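Local structure of chintase (Rhizomucor miehei, 5YUQ) at residues V9-L13 with G40-Q45. The protein hydrolyses the beta-1,4 glycosidic bonds of chitin as a family 18 glycoside hydrolase, probably threading the chain through an active-site tunnel. Sequence-based numbering, arbitrary orientation.
Sequences VDWDL and GFTDSQ
D10 and T42 meet through a two-point grip in which one carboxylate receives both the backbone N-H and the side-chain hydroxyl of a single residue. T42 N donates to D10 OD1 over 2.8 Å, reaching it from the syn side but 34° out of the carboxylate plane, while T42 OG1 gives its proton to the syn lone pair of D10 OD2, also at 2.8 Å. The carboxylate can bridge to the other segment because CG of D10 lies anti to the backbone N (chi1 -172°), and its side chain crosses that of T42 at about a right angle.

A second polar link uses the main chain of the same residue. Q45 NE2 bonds to D10 O at 2.8 Å, almost straight at 170°, on a carbonyl lone pair, with the acceptor lying in the plane of the amide. Beyond the segments, Y27 OH on strand 24-32 hydrogen-bonds to both D10 OD1 and Q45 NE2. A water lies within hydrogen-bonding distance of D10 OD2 and G40 O.

Van der Waals contact is slighter. The L13 methyl CD1 rests against the Q45 chain, 3.9 Å from its CB and alongside the amide nitrogen NE2 (3.5 Å), and L13 also touches V49 farther along helix 43-55.

The type I turn V9-D12, which starts at the end of barrel strand 4-9, is thereby tied to the start of helix 43-55 in the TIM barrel of family 18, an example of how a single aspartate can join a loop to a helix start through both its carboxylate and its main-chain carbonyl. With T42 N, T42 OG1 and Y27 OH at its oxygens, the D10 carboxylate is probably favoured as the anion and restricted in rotation.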
ATOM      1  N   VAL A   9       8.689   2.531  -7.785  1.00 13.08           N
ATOM      2  CA  VAL A   9       9.081   3.658  -6.952  1.00 13.46           C
ATOM      3  C   VAL A   9      10.222   4.460  -7.568  1.00 14.02           C
ATOM      4  O   VAL A   9      11.172   3.899  -8.106  1.00 14.63           O
ATOM      5  CB  VAL A   9       9.412   3.222  -5.494  1.00 13.92           C
ATOM      6  CG1 VAL A   9       8.188   2.575  -4.846  1.00 16.38           C
ATOM      7  CG2 VAL A   9      10.615   2.267  -5.448  1.00 15.42           C
ATOM      8  N   ASP A  10      10.102   5.780  -7.490  1.00 14.32           N
ATOM      9  CA  ASP A  10      11.038   6.692  -8.146  1.00 14.11           C
ATOM     10  C   ASP A  10      12.482   6.474  -7.704  1.00 14.89           C
ATOM     11  O   ASP A  10      13.414   6.625  -8.497  1.00 15.06           O
ATOM     12  CB  ASP A  10      10.618   8.132  -7.864  1.00 15.92           C
ATOM     13  CG  ASP A  10      11.415   9.136  -8.656  1.00 16.47           C
ATOM     14  OD1 ASP A  10      11.045   9.398  -9.828  1.00 16.93           O
ATOM     15  OD2 ASP A  10      12.399   9.677  -8.109  1.00 17.73           O
ATOM     16  N   TRP A  11      12.665   6.112  -6.437  1.00 14.22           N
ATOM     17  CA  TRP A  11      13.999   5.968  -5.864  1.00 14.28           C
ATOM     18  C   TRP A  11      14.642   4.608  -6.128  1.00 19.09           C
ATOM     19  O   TRP A  11      15.805   4.392  -5.790  1.00 18.16           O
ATOM     20  CB  TRP A  11      13.939   6.232  -4.354  1.00 15.65           C
ATOM     21  CG  TRP A  11      12.982   5.331  -3.618  1.00 16.23           C
ATOM     22  CD1 TRP A  11      13.279   4.142  -3.028  1.00 18.63           C
ATOM     23  CD2 TRP A  11      11.581   5.557  -3.385  1.00 16.86           C
ATOM     24  NE1 TRP A  11      12.154   3.611  -2.440  1.00 19.97           N
ATOM     25  CE2 TRP A  11      11.097   4.460  -2.647  1.00 18.01           C
ATOM     26  CE3 TRP A  11      10.690   6.581  -3.730  1.00 16.08           C
ATOM     27  CZ2 TRP A  11       9.761   4.354  -2.242  1.00 20.39           C
ATOM     28  CZ3 TRP A  11       9.357   6.471  -3.331  1.00 18.47           C
ATOM     29  CH2 TRP A  11       8.911   5.364  -2.602  1.00 20.85           C
ATOM     30  N   ASP A  12      13.892   3.690  -6.726  1.00 14.95           N
ATOM     31  CA  ASP A  12      14.405   2.346  -6.984  1.00 17.97           C
ATOM     32  C   ASP A  12      13.548   1.651  -8.036  1.00 16.61           C
ATOM     33  O   ASP A  12      12.831   0.699  -7.727  1.00 15.83           O
ATOM     34  CB  ASP A  12      14.425   1.536  -5.683  1.00 19.39           C
ATOM     35  CG  ASP A  12      15.302   0.293  -5.769  1.00 23.14           C
ATOM     36  OD1 ASP A  12      16.017   0.108  -6.777  1.00 24.13           O
ATOM     37  OD2 ASP A  12      15.277  -0.505  -4.814  1.00 30.72           O
ATOM     38  N   LEU A  13      13.629   2.114  -9.283  1.00 13.52           N
ATOM     39  CA  LEU A  13      12.843   1.511 -10.353  1.00 16.43           C
ATOM     40  C   LEU A  13      13.350   0.110 -10.652  1.00 17.73           C
ATOM     41  O   LEU A  13      14.539  -0.187 -10.458  1.00 17.50           O
ATOM     42  CB  LEU A  13      12.883   2.366 -11.624  1.00 14.30           C
ATOM     43  CG  LEU A  13      12.130   3.696 -11.535  1.00 15.30           C
ATOM     44  CD1 LEU A  13      12.390   4.547 -12.771  1.00 17.05           C
ATOM     45  CD2 LEU A  13      10.625   3.463 -11.361  1.00 16.39           C
ATOM     46  N   GLY A  40       9.420  15.842  -5.658  1.00 17.09           N
ATOM     47  CA  GLY A  40       9.893  14.575  -5.134  1.00 17.20           C
ATOM     48  C   GLY A  40      10.002  13.407  -6.095  1.00 17.60           C
ATOM     49  O   GLY A  40      10.221  12.275  -5.658  1.00 19.85           O
ATOM     50  N   PHE A  41       9.845  13.664  -7.394  1.00 15.61           N
ATOM     51  CA  PHE A  41      10.055  12.615  -8.382  1.00 17.99           C
ATOM     52  C   PHE A  41      10.999  13.089  -9.474  1.00 17.15           C
ATOM     53  O   PHE A  41      11.284  14.283  -9.591  1.00 19.13           O
ATOM     54  CB  PHE A  41       8.732  12.126  -8.974  1.00 18.03           C
ATOM     55  CG  PHE A  41       8.034  13.135  -9.828  1.00 16.83           C
ATOM     56  CD1 PHE A  41       7.232  14.116  -9.256  1.00 16.40           C
ATOM     57  CD2 PHE A  41       8.169  13.100 -11.208  1.00 17.98           C
ATOM     58  CE1 PHE A  41       6.581  15.046 -10.055  1.00 19.87           C
ATOM     59  CE2 PHE A  41       7.522  14.022 -12.006  1.00 19.84           C
ATOM     60  CZ  PHE A  41       6.727  14.996 -11.434  1.00 21.12           C
ATOM     61  N   THR A  42      11.473  12.142 -10.270  1.00 14.17           N
ATOM     62  CA  THR A  42      12.499  12.413 -11.264  1.00 16.57           C
ATOM     63  C   THR A  42      11.857  12.528 -12.633  1.00 14.27           C
ATOM     64  O   THR A  42      11.346  11.544 -13.171  1.00 14.38           O
ATOM     65  CB  THR A  42      13.546  11.294 -11.245  1.00 16.59           C
ATOM     66  OG1 THR A  42      14.032  11.127  -9.904  1.00 17.40           O
ATOM     67  CG2 THR A  42      14.725  11.620 -12.166  1.00 15.47           C
ATOM     68  N   ASP A  43      11.886  13.742 -13.179  1.00 13.25           N
ATOM     69  CA  ASP A  43      11.308  14.050 -14.484  1.00 15.36           C
ATOM     70  C   ASP A  43      11.661  13.041 -15.570  1.00 15.85           C
ATOM     71  O   ASP A  43      10.778  12.496 -16.228  1.00 16.06           O
ATOM     72  CB  ASP A  43      11.749  15.449 -14.928  1.00 14.88           C
ATOM     73  CG  ASP A  43      11.292  15.780 -16.338  1.00 17.98           C
ATOM     74  OD1 ASP A  43      10.070  15.923 -16.550  1.00 18.16           O
ATOM     75  OD2 ASP A  43      12.147  15.884 -17.244  1.00 17.66           O
ATOM     76  N   SER A  44      12.955  12.787 -15.751  1.00 14.53           N
ATOM     77  CA  SER A  44      13.398  11.944 -16.854  1.00 15.81           C
ATOM     78  C   SER A  44      12.973  10.499 -16.662  1.00 14.70           C
ATOM     79  O   SER A  44      12.706   9.793 -17.630  1.00 14.76           O
ATOM     80  CB  SER A  44      14.911  12.029 -17.014  1.00 11.79           C
ATOM     81  OG  SER A  44      15.575  11.644 -15.820  1.00 14.52           O
ATOM     82  N   GLN A  45      12.921  10.052 -15.409  1.00 14.02           N
ATOM     83  CA  GLN A  45      12.472   8.689 -15.146  1.00 15.96           C
ATOM     84  C   GLN A  45      10.999   8.524 -15.489  1.00 15.39           C
ATOM     85  O   GLN A  45      10.621   7.551 -16.135  1.00 14.69           O
ATOM     86  CB  GLN A  45      12.717   8.305 -13.684  1.00 16.92           C
ATOM     87  CG  GLN A  45      14.181   8.103 -13.366  1.00 15.14           C
ATOM     88  CD  GLN A  45      14.425   7.751 -11.916  1.00 17.16           C
ATOM     89  OE1 GLN A  45      15.565   7.717 -11.465  1.00 18.32           O
ATOM     90  NE2 GLN A  45      13.359   7.479 -11.179  1.00 16.93           N
TER
HETATM   91  O   HOH W   1      11.877   9.700  -5.203  1.00 33.34           O